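Local structure of uracil-DNA glycosylase (Sulfolobus tokodaii str. 7, 4ZBY) at residues K8-S13 against L106-D111; V40-G45 against R92-D97; R53-V56 against L62-Q65; T64-E69 against E180-I185. The protein belongs to the uracil-DNA glycosylase superfamily, with an alpha/beta fold that holds an iron/sulfur cluster and, in this structure, uracil. One frame throughout, in Å; residues are numbered along the deposited sequence.

Contact 1. Residues K8-S13 against L106-D111; sequences KEEVIS and LDRQID
The shortest polar bond between K8-S13 and L106-D111 runs from R108 NH1 to E10 OE1, at 3.0 Å and with an N-H...O angle of 167°. Beside it R108 NH2 reaches E10 OE2 at 3.1 Å, equally straight, so the guanidinium takes the carboxylate end-on, one nitrogen to each oxygen. The two halves of this salt bridge are not coplanar. Both oxygens sit close to the guanidinium plane, which aims the N-H bonds well, but the carboxylate is turned 50° against that plane and its oxygens are met from above their own plane. Torsions explain the approach: E10 is extended beyond CG, whereas R108 bends about its CG-CD bond (chi3 56°), and the two side chains cross at about a right angle.

The pair spans the gap between helix 4-12 and helix 96-113. The latter is one of the helices that cover the mixed beta-sheet of this UDG-like alpha/beta fold: L106 and I110 pack on M38 of strand 37-41, while R108 points toward the short N-terminal helix. E10 is followed by V11, which touches the iron/sulfur cluster, and the E10 side chain itself lies about 8 Å from that cluster.

R108 has a second acidic partner, D2, whose OD2 forms a salt bridge with NE. With NE, NH1 and NH2 all engaged, the rotation of the guanidinium is fixed, and the two carboxylates probably balance its charge. The next residue, Q109, bonds through NE2 to P28 O and through OE1 to K85 NZ, and K85 lines the cluster pocket.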
loop_
_atom_site.group_PDB
_atom_site.type_symbol
_atom_site.label_atom_id
_atom_site.label_comp_id
_atom_site.label_asym_id
_atom_site.label_seq_id
_atom_site.Cartn_x
_atom_site.Cartn_y
_atom_site.Cartn_z
ATOM N N LYS A 8 12.926 -1.766 -8.369
ATOM C CA LYS A 8 12.694 -3.206 -8.297
ATOM C C LYS A 8 14.004 -4.001 -8.173
ATOM O O LYS A 8 14.127 -4.906 -7.329
ATOM C CB LYS A 8 11.896 -3.681 -9.522
ATOM C CG LYS A 8 11.769 -5.188 -9.612
ATOM C CD LYS A 8 10.482 -5.590 -10.304
ATOM C CE LYS A 8 10.567 -7.011 -10.856
ATOM N NZ LYS A 8 9.222 -7.464 -11.350
ATOM N N GLU A 9 14.993 -3.658 -8.996
ATOM C CA GLU A 9 16.286 -4.323 -8.945
ATOM C C GLU A 9 16.970 -4.170 -7.605
ATOM O O GLU A 9 17.553 -5.121 -7.085
ATOM C CB GLU A 9 17.193 -3.775 -10.032
ATOM C CG GLU A 9 16.732 -4.208 -11.394
ATOM C CD GLU A 9 16.461 -5.702 -11.434
ATOM O OE1 GLU A 9 17.437 -6.484 -11.306
ATOM O OE2 GLU A 9 15.272 -6.091 -11.560
ATOM N N GLU A 10 16.906 -2.960 -7.059
ATOM C CA GLU A 10 17.543 -2.664 -5.782
ATOM C C GLU A 10 16.886 -3.439 -4.667
ATOM O O GLU A 10 17.584 -3.990 -3.826
ATOM C CB GLU A 10 17.478 -1.171 -5.473
ATOM C CG GLU A 10 18.325 -0.325 -6.417
ATOM C CD GLU A 10 18.322 1.133 -6.030
ATOM O OE1 GLU A 10 18.059 1.421 -4.841
ATOM O OE2 GLU A 10 18.583 1.996 -6.916
ATOM N N VAL A 11 15.553 -3.458 -4.657
ATOM C CA VAL A 11 14.811 -4.158 -3.598
ATOM C C VAL A 11 15.118 -5.659 -3.630
ATOM O O VAL A 11 15.353 -6.274 -2.594
ATOM C CB VAL A 11 13.308 -3.933 -3.727
ATOM C CG1 VAL A 11 12.507 -4.968 -2.886
ATOM C CG2 VAL A 11 12.956 -2.506 -3.291
ATOM N N ILE A 12 15.143 -6.236 -4.828
ATOM C CA ILE A 12 15.324 -7.681 -4.953
ATOM C C ILE A 12 16.660 -8.145 -4.381
ATOM O O ILE A 12 16.768 -9.267 -3.855
ATOM C CB ILE A 12 15.173 -8.096 -6.414
ATOM C CG1 ILE A 12 13.672 -8.145 -6.758
ATOM C CG2 ILE A 12 15.866 -9.427 -6.689
ATOM C CD1 ILE A 12 13.420 -8.331 -8.246
ATOM N N SER A 13 17.666 -7.278 -4.421
ATOM C CA SER A 13 18.968 -7.629 -3.837
ATOM C C SER A 13 19.323 -6.862 -2.579
ATOM O O SER A 13 20.481 -6.901 -2.143
ATOM C CB SER A 13 20.078 -7.405 -4.855
ATOM O OG SER A 13 19.945 -8.306 -5.930
ATOM N N LEU A 106 9.520 3.280 -1.150
ATOM C CA LEU A 106 8.137 3.727 -1.375
ATOM C C LEU A 106 8.068 5.214 -1.812
ATOM O O LEU A 106 7.329 5.557 -2.731
ATOM C CB LEU A 106 7.316 3.511 -0.107
ATOM C CG LEU A 106 5.864 3.995 -0.159
ATOM C CD1 LEU A 106 5.120 3.244 -1.227
ATOM C CD2 LEU A 106 5.194 3.804 1.200
ATOM N N ASP A 107 8.826 6.066 -1.133
ATOM C CA ASP A 107 8.952 7.481 -1.501
ATOM C C ASP A 107 9.296 7.591 -2.982
ATOM O O ASP A 107 8.713 8.391 -3.715
ATOM C CB ASP A 107 10.043 8.190 -0.702
ATOM C CG ASP A 107 9.742 8.285 0.772
ATOM O OD1 ASP A 107 8.581 8.101 1.179
ATOM O OD2 ASP A 107 10.686 8.571 1.523
ATOM N N ARG A 108 10.263 6.785 -3.411
ATOM C CA ARG A 108 10.723 6.840 -4.796
ATOM C C ARG A 108 9.654 6.345 -5.750
ATOM O O ARG A 108 9.513 6.871 -6.866
ATOM C CB ARG A 108 12.005 6.026 -4.961
ATOM C CG ARG A 108 13.195 6.689 -4.279
ATOM C CD ARG A 108 14.405 5.763 -4.182
ATOM N NE ARG A 108 14.837 5.241 -5.478
ATOM C CZ ARG A 108 15.762 4.298 -5.611
ATOM N NH1 ARG A 108 16.328 3.790 -4.522
ATOM N NH2 ARG A 108 16.115 3.859 -6.813
ATOM N N GLN A 109 8.884 5.354 -5.312
ATOM C CA GLN A 109 7.831 4.791 -6.154
ATOM C C GLN A 109 6.705 5.812 -6.320
ATOM O O GLN A 109 6.168 6.006 -7.436
ATOM C CB GLN A 109 7.303 3.461 -5.569
ATOM C CG GLN A 109 8.328 2.358 -5.660
ATOM C CD GLN A 109 7.919 1.098 -4.909
ATOM O OE1 GLN A 109 7.398 1.182 -3.797
ATOM N NE2 GLN A 109 8.127 -0.070 -5.526
ATOM N N ILE A 110 6.343 6.458 -5.216
ATOM C CA ILE A 110 5.350 7.528 -5.279
ATOM C C ILE A 110 5.833 8.674 -6.171
ATOM O O ILE A 110 5.055 9.201 -6.974
ATOM C CB ILE A 110 5.009 8.056 -3.874
ATOM C CG1 ILE A 110 4.367 6.963 -3.038
ATOM C CG2 ILE A 110 4.088 9.289 -3.959
ATOM C CD1 ILE A 110 4.240 7.345 -1.575
ATOM N N ASP A 111 7.110 9.042 -6.053
ATOM C CA ASP A 111 7.680 10.138 -6.845
ATOM C C ASP A 111 7.527 9.914 -8.329
ATOM O O ASP A 111 7.338 10.870 -9.106
ATOM C CB ASP A 111 9.171 10.307 -6.528
ATOM C CG ASP A 111 9.401 11.082 -5.272
ATOM O OD1 ASP A 111 8.394 11.531 -4.699
ATOM O OD2 ASP A 111 10.578 11.259 -4.864
#

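Contact 2. Residues V40-G45 against R92-D97; sequences VGEAPG and RDPEED. With URA (uracil), chain C.
The carboxylates of E42 and D93 meet with their planes 32° apart and their side chains at about a right angle, E42 OE2 lying 2.6 Å from D93 OD1. The same OE2 abuts the P94 ring, 3.0 Å from CD, while A43 CB touches P94 CG at 3.9 Å, so the proline is met at two neighbouring ring carbons. A third flat group, the R92 guanidinium, has E95 OE2 above one face and P94 CA at its edge; its NH1 donates to D93 O at 3.0 Å, a bond within 92-97. Water 1 donates to R92 O and, weakly, to E42 OE2, adding a second polar route across the contact.

E42 CG stands anti to the backbone N (chi1 176°), and the extended chain carries the carboxylate to D93 and away from uracil. Uracil is instead met by the backbone: E42 N donates to its O2 at 2.9 Å with an angle of 140°, and A43 N adds a weak bond to the same oxygen. These two N-H groups leave the end of strand 37-41 in the sequence GEAPG, the loop known as motif 1 in iron-sulfur uracil-DNA glycosylases, which here forms one wall of the uracil pocket.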
loop_
_atom_site.group_PDB
_atom_site.type_symbol
_atom_site.label_atom_id
_atom_site.label_comp_id
_atom_site.label_asym_id
_atom_site.label_seq_id
_atom_site.Cartn_x
_atom_site.Cartn_y
_atom_site.Cartn_z
ATOM N N VAL A 40 -1.084 0.744 -0.736
ATOM C CA VAL A 40 0.109 0.500 0.085
ATOM C C VAL A 40 -0.264 -0.234 1.346
ATOM O O VAL A 40 -1.017 0.288 2.168
ATOM C CB VAL A 40 0.817 1.826 0.478
ATOM C CG1 VAL A 40 2.142 1.547 1.197
ATOM C CG2 VAL A 40 1.049 2.695 -0.757
ATOM N N GLY A 41 0.270 -1.444 1.498
ATOM C CA GLY A 41 0.077 -2.194 2.730
ATOM C C GLY A 41 1.238 -2.074 3.696
ATOM O O GLY A 41 2.079 -1.186 3.604
ATOM N N GLU A 42 1.261 -2.990 4.659
ATOM C CA GLU A 42 2.264 -3.002 5.721
ATOM C C GLU A 42 3.582 -3.669 5.289
ATOM O O GLU A 42 4.630 -3.016 5.174
ATOM C CB GLU A 42 1.698 -3.725 6.947
ATOM C CG GLU A 42 2.707 -3.878 8.089
ATOM C CD GLU A 42 2.164 -4.695 9.252
ATOM O OE1 GLU A 42 0.960 -5.056 9.237
ATOM O OE2 GLU A 42 2.955 -4.975 10.181
ATOM N N ALA A 43 3.514 -4.976 5.083
ATOM C CA ALA A 43 4.683 -5.771 4.714
ATOM C C ALA A 43 4.199 -7.097 4.155
ATOM O O ALA A 43 3.061 -7.520 4.435
ATOM C CB ALA A 43 5.621 -5.979 5.933
ATOM N N PRO A 44 5.052 -7.768 3.378
ATOM C CA PRO A 44 4.723 -9.095 2.858
ATOM C C PRO A 44 4.388 -10.090 3.949
ATOM O O PRO A 44 5.021 -10.099 5.014
ATOM C CB PRO A 44 6.020 -9.539 2.153
ATOM C CG PRO A 44 6.764 -8.317 1.886
ATOM C CD PRO A 44 6.356 -7.280 2.888
ATOM N N GLY A 45 3.421 -10.957 3.680
ATOM C CA GLY A 45 3.264 -12.122 4.520
ATOM C C GLY A 45 3.939 -13.342 3.918
ATOM O O GLY A 45 4.817 -13.235 3.058
ATOM N N ARG A 92 5.527 -10.962 13.039
ATOM C CA ARG A 92 5.565 -9.633 13.677
ATOM C C ARG A 92 5.430 -8.477 12.686
ATOM O O ARG A 92 5.555 -8.630 11.450
ATOM C CB ARG A 92 6.841 -9.444 14.519
ATOM C CG ARG A 92 8.132 -9.141 13.721
ATOM C CD ARG A 92 9.135 -8.480 14.677
ATOM N NE ARG A 92 10.521 -8.518 14.193
ATOM C CZ ARG A 92 10.996 -7.721 13.237
ATOM N NH1 ARG A 92 10.201 -6.845 12.618
ATOM N NH2 ARG A 92 12.269 -7.829 12.881
ATOM N N ASP A 93 5.152 -7.294 13.230
ATOM C CA ASP A 93 5.162 -6.079 12.411
ATOM C C ASP A 93 6.591 -5.569 12.239
ATOM O O ASP A 93 7.437 -5.841 13.074
ATOM C CB ASP A 93 4.296 -4.991 13.064
ATOM C CG ASP A 93 2.913 -5.495 13.436
ATOM O OD1 ASP A 93 2.152 -5.849 12.516
ATOM O OD2 ASP A 93 2.587 -5.540 14.639
ATOM N N PRO A 94 6.849 -4.772 11.178
ATOM C CA PRO A 94 8.164 -4.152 10.965
ATOM C C PRO A 94 8.596 -3.328 12.158
ATOM O O PRO A 94 7.744 -2.715 12.792
ATOM C CB PRO A 94 7.940 -3.235 9.755
ATOM C CG PRO A 94 6.848 -3.881 9.010
ATOM C CD PRO A 94 5.947 -4.541 10.047
ATOM N N GLU A 95 9.885 -3.333 12.475
ATOM C CA GLU A 95 10.412 -2.415 13.486
ATOM C C GLU A 95 10.421 -1.018 12.900
ATOM O O GLU A 95 10.266 -0.855 11.692
ATOM C CB GLU A 95 11.833 -2.774 13.909
ATOM C CG GLU A 95 12.117 -4.228 14.116
ATOM C CD GLU A 95 11.811 -4.669 15.501
ATOM O OE1 GLU A 95 12.728 -4.650 16.349
ATOM O OE2 GLU A 95 10.643 -5.029 15.746
ATOM N N GLU A 96 10.622 -0.005 13.741
ATOM C CA GLU A 96 10.700 1.350 13.212
ATOM C C GLU A 96 11.961 1.509 12.363
ATOM O O GLU A 96 11.910 2.164 11.324
ATOM C CB GLU A 96 10.660 2.399 14.335
ATOM C CG GLU A 96 9.267 2.628 14.948
ATOM C CD GLU A 96 8.186 2.996 13.926
ATOM O OE1 GLU A 96 8.480 3.697 12.930
ATOM O OE2 GLU A 96 7.027 2.575 14.117
ATOM N N ASP A 97 13.067 0.891 12.775
ATOM C CA ASP A 97 14.302 1.000 12.006
ATOM C C ASP A 97 14.159 0.306 10.649
ATOM O O ASP A 97 14.872 0.632 9.697
ATOM C CB ASP A 97 15.494 0.429 12.780
ATOM C CG ASP A 97 15.530 -1.093 12.785
ATOM O OD1 ASP A 97 14.528 -1.710 13.177
ATOM O OD2 ASP A 97 16.569 -1.679 12.403
HETATM N N1 URA C . -0.211 -7.847 4.040
HETATM C C2 URA C . 0.299 -6.678 3.593
HETATM O O2 URA C . 0.374 -5.678 4.284
HETATM N N3 URA C . 0.902 -6.716 2.399
HETATM C C4 URA C . 1.043 -7.799 1.606
HETATM O O4 URA C . 1.553 -7.673 0.506
HETATM C C5 URA C . 0.490 -8.998 2.099
HETATM C C6 URA C . -0.135 -9.003 3.300
HETATM O O HOH W 1 4.254 -7.668 9.190
#

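Contact 3. Residues R53-V56 against L62-Q65; sequences RPFV and LLTQ. With URA (uracil), chain C.
Apolar contact comes first, with the F55 ring lying between L63 and uracil. L63 CD2 sits over one face, 3.9 Å from the ring centroid and 20° off the normal, a CH-pi contact offset toward the rim; its closest ring atom is F55 CG at 3.6 Å. L63 CG is anti to the backbone N (chi1 176°), which sends this methyl out from helix 58-71 to the ring. Over the opposite face lies uracil, with N3 3.3 Å from F55 CZ, and the H164 ring also meets F55. A phenylalanine laid against the base in this way is a recurrent feature of the pocket in uracil-DNA glycosylases; here it sits in the loop between helices 46-51 and 58-71, and L121 of strand 117-121 also touches the ring.

One direct hydrogen bond ties the loop to uracil: F55 N donates to O4 at 2.9 Å with an angle of 150°, so the residue that covers the ring also reads its carbonyl. The left-handed helical backbone of F55 directs its carbonyl the other way, away from uracil.

Water and an arginine make the third kind of link. Water 2 donates to F55 O and to T64 OG1, each at 2.9 Å, joining loop and helix where the two oxygens stand too far apart to bond. R75 NH1 is hydrogen-bonded to the same two oxygens, and T64 OG1 is also paired with G60 O in the preceding helical turn.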
loop_
_atom_site.group_PDB
_atom_site.type_symbol
_atom_site.label_atom_id
_atom_site.label_comp_id
_atom_site.label_asym_id
_atom_site.label_seq_id
_atom_site.Cartn_x
_atom_site.Cartn_y
_atom_site.Cartn_z
ATOM N N ARG A 53 5.616 -11.341 -4.647
ATOM C CA ARG A 53 4.488 -10.542 -5.154
ATOM C C ARG A 53 3.670 -10.042 -3.976
ATOM O O ARG A 53 3.535 -10.763 -3.013
ATOM C CB ARG A 53 3.596 -11.383 -6.065
ATOM C CG ARG A 53 4.314 -12.198 -7.119
ATOM C CD ARG A 53 3.294 -12.893 -7.963
ATOM N NE ARG A 53 2.269 -11.929 -8.348
ATOM C CZ ARG A 53 1.047 -12.254 -8.749
ATOM N NH1 ARG A 53 0.692 -13.534 -8.849
ATOM N NH2 ARG A 53 0.188 -11.296 -9.071
ATOM N N PRO A 54 3.115 -8.818 -4.050
ATOM C CA PRO A 54 2.325 -8.307 -2.930
ATOM C C PRO A 54 0.891 -8.855 -2.945
ATOM O O PRO A 54 0.343 -9.158 -4.014
ATOM C CB PRO A 54 2.344 -6.792 -3.155
ATOM C CG PRO A 54 2.405 -6.668 -4.637
ATOM C CD PRO A 54 3.246 -7.827 -5.140
ATOM N N PHE A 55 0.304 -8.972 -1.758
ATOM C CA PHE A 55 -1.114 -9.280 -1.623
ATOM C C PHE A 55 -1.570 -10.465 -2.510
ATOM O O PHE A 55 -2.411 -10.329 -3.426
ATOM C CB PHE A 55 -1.933 -8.001 -1.896
ATOM C CG PHE A 55 -1.923 -7.023 -0.739
ATOM C CD1 PHE A 55 -2.603 -7.317 0.435
ATOM C CD2 PHE A 55 -1.222 -5.827 -0.812
ATOM C CE1 PHE A 55 -2.614 -6.429 1.493
ATOM C CE2 PHE A 55 -1.209 -4.947 0.249
ATOM C CZ PHE A 55 -1.908 -5.233 1.393
ATOM N N VAL A 56 -1.028 -11.647 -2.211
ATOM C CA VAL A 56 -1.412 -12.867 -2.939
ATOM C C VAL A 56 -1.961 -13.972 -2.036
ATOM O O VAL A 56 -2.445 -14.995 -2.515
ATOM C CB VAL A 56 -0.223 -13.445 -3.767
ATOM C CG1 VAL A 56 0.036 -12.581 -4.980
ATOM C CG2 VAL A 56 1.056 -13.605 -2.932
ATOM N N LEU A 62 -8.736 -11.144 -1.146
ATOM C CA LEU A 62 -9.874 -10.285 -0.810
ATOM C C LEU A 62 -9.648 -8.900 -1.410
ATOM O O LEU A 62 -10.564 -8.306 -1.975
ATOM C CB LEU A 62 -10.070 -10.196 0.692
ATOM C CG LEU A 62 -11.159 -9.238 1.169
ATOM C CD1 LEU A 62 -12.468 -9.509 0.461
ATOM C CD2 LEU A 62 -11.318 -9.438 2.662
ATOM N N LEU A 63 -8.429 -8.385 -1.279
ATOM C CA LEU A 63 -8.107 -7.105 -1.878
ATOM C C LEU A 63 -8.372 -7.133 -3.381
ATOM O O LEU A 63 -9.021 -6.238 -3.910
ATOM C CB LEU A 63 -6.650 -6.719 -1.621
ATOM C CG LEU A 63 -6.211 -5.429 -2.311
ATOM C CD1 LEU A 63 -6.972 -4.217 -1.786
ATOM C CD2 LEU A 63 -4.729 -5.182 -2.148
ATOM N N THR A 64 -7.877 -8.164 -4.067
ATOM C CA THR A 64 -8.105 -8.261 -5.498
ATOM C C THR A 64 -9.593 -8.263 -5.851
ATOM O O THR A 64 -10.031 -7.579 -6.794
ATOM C CB THR A 64 -7.411 -9.529 -6.049
ATOM O OG1 THR A 64 -6.033 -9.452 -5.709
ATOM C CG2 THR A 64 -7.571 -9.604 -7.557
ATOM N N GLN A 65 -10.386 -8.984 -5.065
ATOM C CA GLN A 65 -11.817 -9.066 -5.304
ATOM C C GLN A 65 -12.472 -7.695 -5.144
ATOM O O GLN A 65 -13.313 -7.323 -5.952
ATOM C CB GLN A 65 -12.481 -10.089 -4.371
ATOM C CG GLN A 65 -13.982 -10.207 -4.590
ATOM C CD GLN A 65 -14.648 -11.162 -3.610
ATOM O OE1 GLN A 65 -14.016 -11.658 -2.673
ATOM N NE2 GLN A 65 -15.928 -11.418 -3.823
HETATM N N1 URA C . -0.211 -7.847 4.040
HETATM C C2 URA C . 0.299 -6.678 3.593
HETATM O O2 URA C . 0.374 -5.678 4.284
HETATM N N3 URA C . 0.902 -6.716 2.399
HETATM C C4 URA C . 1.043 -7.799 1.606
HETATM O O4 URA C . 1.553 -7.673 0.506
HETATM C C5 URA C . 0.490 -8.998 2.099
HETATM C C6 URA C . -0.135 -9.003 3.300
HETATM O O HOH W 2 -4.496 -11.698 -4.828
#

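Contact 4. Residues T64-E69 against E180-I185; sequences TQMIKE and EDFKKI
F182 presents a face to M66 and an edge to I67. M66 CB lies over the ring, 4.2 Å from the centroid and 28° off its normal, in a CH-pi contact whose nearest ring atom is F182 CD2 at 3.7 Å. At the rim, I67 CG1 comes in near the ring plane and touches F182 CE2 at 3.9 Å, the two side chains meeting at a slant. Although the CB of I67 points away from helix 172-190, its CG1 still meets the ring edge. F182 chi1 is -93°, away from the usual staggered value, which suggests that the surrounding side chains help set its rotation.

Ring and residues join helix 58-71 to the C-terminal helix 172-190. On the F182 face remote from M66 lies I185 CD1, one turn on in its own helix, so the ring lies between M66 of helix 58-71 and I185, which in turn packs on F160 of strand 155-162 in the sheet of the alpha/beta fold. L63, I70 and L71 also touch it.

In the modelled conformer M66 SD stands over the same face as CB, 4.4 Å from the centroid, a Met-aromatic contact; M66 was deposited in two conformers, which leaves that part doubtful.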
loop_
_atom_site.group_PDB
_atom_site.type_symbol
_atom_site.label_atom_id
_atom_site.label_comp_id
_atom_site.label_asym_id
_atom_site.label_seq_id
_atom_site.Cartn_x
_atom_site.Cartn_y
_atom_site.Cartn_z
ATOM N N THR A 64 -7.877 -8.164 -4.067
ATOM C CA THR A 64 -8.105 -8.261 -5.498
ATOM C C THR A 64 -9.593 -8.263 -5.851
ATOM O O THR A 64 -10.031 -7.579 -6.794
ATOM C CB THR A 64 -7.411 -9.529 -6.049
ATOM O OG1 THR A 64 -6.033 -9.452 -5.709
ATOM C CG2 THR A 64 -7.571 -9.604 -7.557
ATOM N N GLN A 65 -10.386 -8.984 -5.065
ATOM C CA GLN A 65 -11.817 -9.066 -5.304
ATOM C C GLN A 65 -12.472 -7.695 -5.144
ATOM O O GLN A 65 -13.313 -7.323 -5.952
ATOM C CB GLN A 65 -12.481 -10.089 -4.371
ATOM C CG GLN A 65 -13.982 -10.207 -4.590
ATOM C CD GLN A 65 -14.648 -11.162 -3.610
ATOM O OE1 GLN A 65 -14.016 -11.658 -2.673
ATOM N NE2 GLN A 65 -15.928 -11.418 -3.823
ATOM N N MET A 66 -12.076 -6.927 -4.124
ATOM C CA MET A 66 -12.664 -5.599 -3.944
ATOM C C MET A 66 -12.248 -4.661 -5.062
ATOM O O MET A 66 -13.047 -3.866 -5.555
ATOM C CB MET A 66 -12.281 -4.995 -2.594
ATOM C CG MET A 66 -12.808 -5.783 -1.455
ATOM S SD MET A 66 -12.714 -4.845 0.074
ATOM C CE MET A 66 -13.419 -6.053 1.188
ATOM N N ILE A 67 -10.985 -4.731 -5.450
ATOM C CA ILE A 67 -10.528 -3.893 -6.535
ATOM C C ILE A 67 -11.333 -4.200 -7.805
ATOM O O ILE A 67 -11.767 -3.281 -8.507
ATOM C CB ILE A 67 -9.026 -4.071 -6.787
ATOM C CG1 ILE A 67 -8.252 -3.465 -5.601
ATOM C CG2 ILE A 67 -8.610 -3.347 -8.069
ATOM C CD1 ILE A 67 -6.780 -3.769 -5.658
ATOM N N LYS A 68 -11.562 -5.482 -8.074
ATOM C CA LYS A 68 -12.305 -5.875 -9.261
ATOM C C LYS A 68 -13.789 -5.557 -9.164
ATOM O O LYS A 68 -14.342 -4.923 -10.059
ATOM C CB LYS A 68 -12.112 -7.374 -9.532
ATOM C CG LYS A 68 -12.987 -7.889 -10.663
ATOM C CD LYS A 68 -12.617 -7.226 -11.967
ATOM C CE LYS A 68 -13.354 -7.890 -13.120
ATOM N NZ LYS A 68 -12.895 -7.345 -14.428
ATOM N N GLU A 69 -14.443 -5.984 -8.083
ATOM C CA GLU A 69 -15.894 -5.901 -8.019
ATOM C C GLU A 69 -16.403 -4.518 -7.645
ATOM O O GLU A 69 -17.472 -4.115 -8.095
ATOM C CB GLU A 69 -16.430 -6.930 -7.024
ATOM C CG GLU A 69 -16.074 -8.339 -7.425
ATOM C CD GLU A 69 -16.734 -9.364 -6.545
ATOM O OE1 GLU A 69 -17.395 -8.964 -5.565
ATOM O OE2 GLU A 69 -16.587 -10.569 -6.837
ATOM N N GLU A 180 -17.509 -0.440 1.839
ATOM C CA GLU A 180 -18.059 0.902 1.735
ATOM C C GLU A 180 -16.940 1.903 1.491
ATOM O O GLU A 180 -17.108 2.851 0.733
ATOM C CB GLU A 180 -18.841 1.259 3.002
ATOM C CG GLU A 180 -20.127 0.465 3.151
ATOM C CD GLU A 180 -21.059 0.645 1.966
ATOM O OE1 GLU A 180 -21.469 1.794 1.704
ATOM O OE2 GLU A 180 -21.367 -0.359 1.287
ATOM N N ASP A 181 -15.796 1.685 2.133
ATOM C CA ASP A 181 -14.625 2.529 1.903
ATOM C C ASP A 181 -14.191 2.412 0.443
ATOM O O ASP A 181 -13.837 3.413 -0.166
ATOM C CB ASP A 181 -13.456 2.162 2.814
ATOM C CG ASP A 181 -13.571 2.797 4.189
ATOM O OD1 ASP A 181 -14.490 3.603 4.390
ATOM O OD2 ASP A 181 -12.742 2.476 5.064
ATOM N N PHE A 182 -14.254 1.206 -0.130
ATOM C CA PHE A 182 -13.851 1.044 -1.526
ATOM C C PHE A 182 -14.868 1.694 -2.471
ATOM O O PHE A 182 -14.478 2.204 -3.523
ATOM C CB PHE A 182 -13.617 -0.430 -1.876
ATOM C CG PHE A 182 -12.181 -0.863 -1.701
ATOM C CD1 PHE A 182 -11.556 -0.754 -0.482
ATOM C CD2 PHE A 182 -11.453 -1.361 -2.773
ATOM C CE1 PHE A 182 -10.231 -1.135 -0.314
ATOM C CE2 PHE A 182 -10.118 -1.743 -2.610
ATOM C CZ PHE A 182 -9.511 -1.623 -1.397
ATOM N N LYS A 183 -16.148 1.700 -2.093
ATOM C CA LYS A 183 -17.168 2.424 -2.863
ATOM C C LYS A 183 -16.838 3.916 -2.911
ATOM O O LYS A 183 -17.008 4.574 -3.943
ATOM C CB LYS A 183 -18.569 2.218 -2.267
ATOM C CG LYS A 183 -19.123 0.800 -2.410
ATOM C CD LYS A 183 -20.536 0.680 -1.818
ATOM C CE LYS A 183 -21.098 -0.738 -1.963
ATOM N NZ LYS A 183 -22.424 -0.900 -1.292
ATOM N N LYS A 184 -16.383 4.459 -1.781
ATOM C CA LYS A 184 -15.996 5.860 -1.732
ATOM C C LYS A 184 -14.766 6.124 -2.577
ATOM O O LYS A 184 -14.679 7.177 -3.225
ATOM C CB LYS A 184 -15.760 6.317 -0.285
ATOM C CG LYS A 184 -17.038 6.356 0.538
ATOM C CD LYS A 184 -16.721 6.664 2.009
ATOM C CE LYS A 184 -17.970 7.091 2.767
ATOM N NZ LYS A 184 -18.954 5.982 2.860
ATOM N N ILE A 185 -13.826 5.183 -2.558
ATOM C CA ILE A 185 -12.630 5.274 -3.379
ATOM C C ILE A 185 -13.038 5.244 -4.855
ATOM O O ILE A 185 -12.498 6.025 -5.637
ATOM C CB ILE A 185 -11.616 4.165 -3.057
ATOM C CG1 ILE A 185 -11.066 4.432 -1.648
ATOM C CG2 ILE A 185 -10.482 4.102 -4.115
ATOM C CD1 ILE A 185 -10.359 3.225 -1.019
#

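How the contacts relate
Contact 1 is a surface contact, contact 2 is partly buried, and contacts 3 and 4 are buried. Their chemistry follows: a paired salt bridge at the edge, carboxylates and a proline beside the pocket, an aromatic ring between a leucine methyl and uracil at contact 3, and almost wholly apolar side-chain packing at contact 4. Contacts 1 and 2 share helix 96-113 and touch where L106 CD2 meets V40 CG1 at 3.8 Å. Contacts 2 and 3 both reach uracil, one at O2 and the other at O4. Contacts 3 and 4 share T64 and Q65, and L63 of contact 3 packs on F182 of contact 4, CD1 to CZ at 3.6 Å. Contacts 1 and 4 lie on opposite sides of the chain's centre.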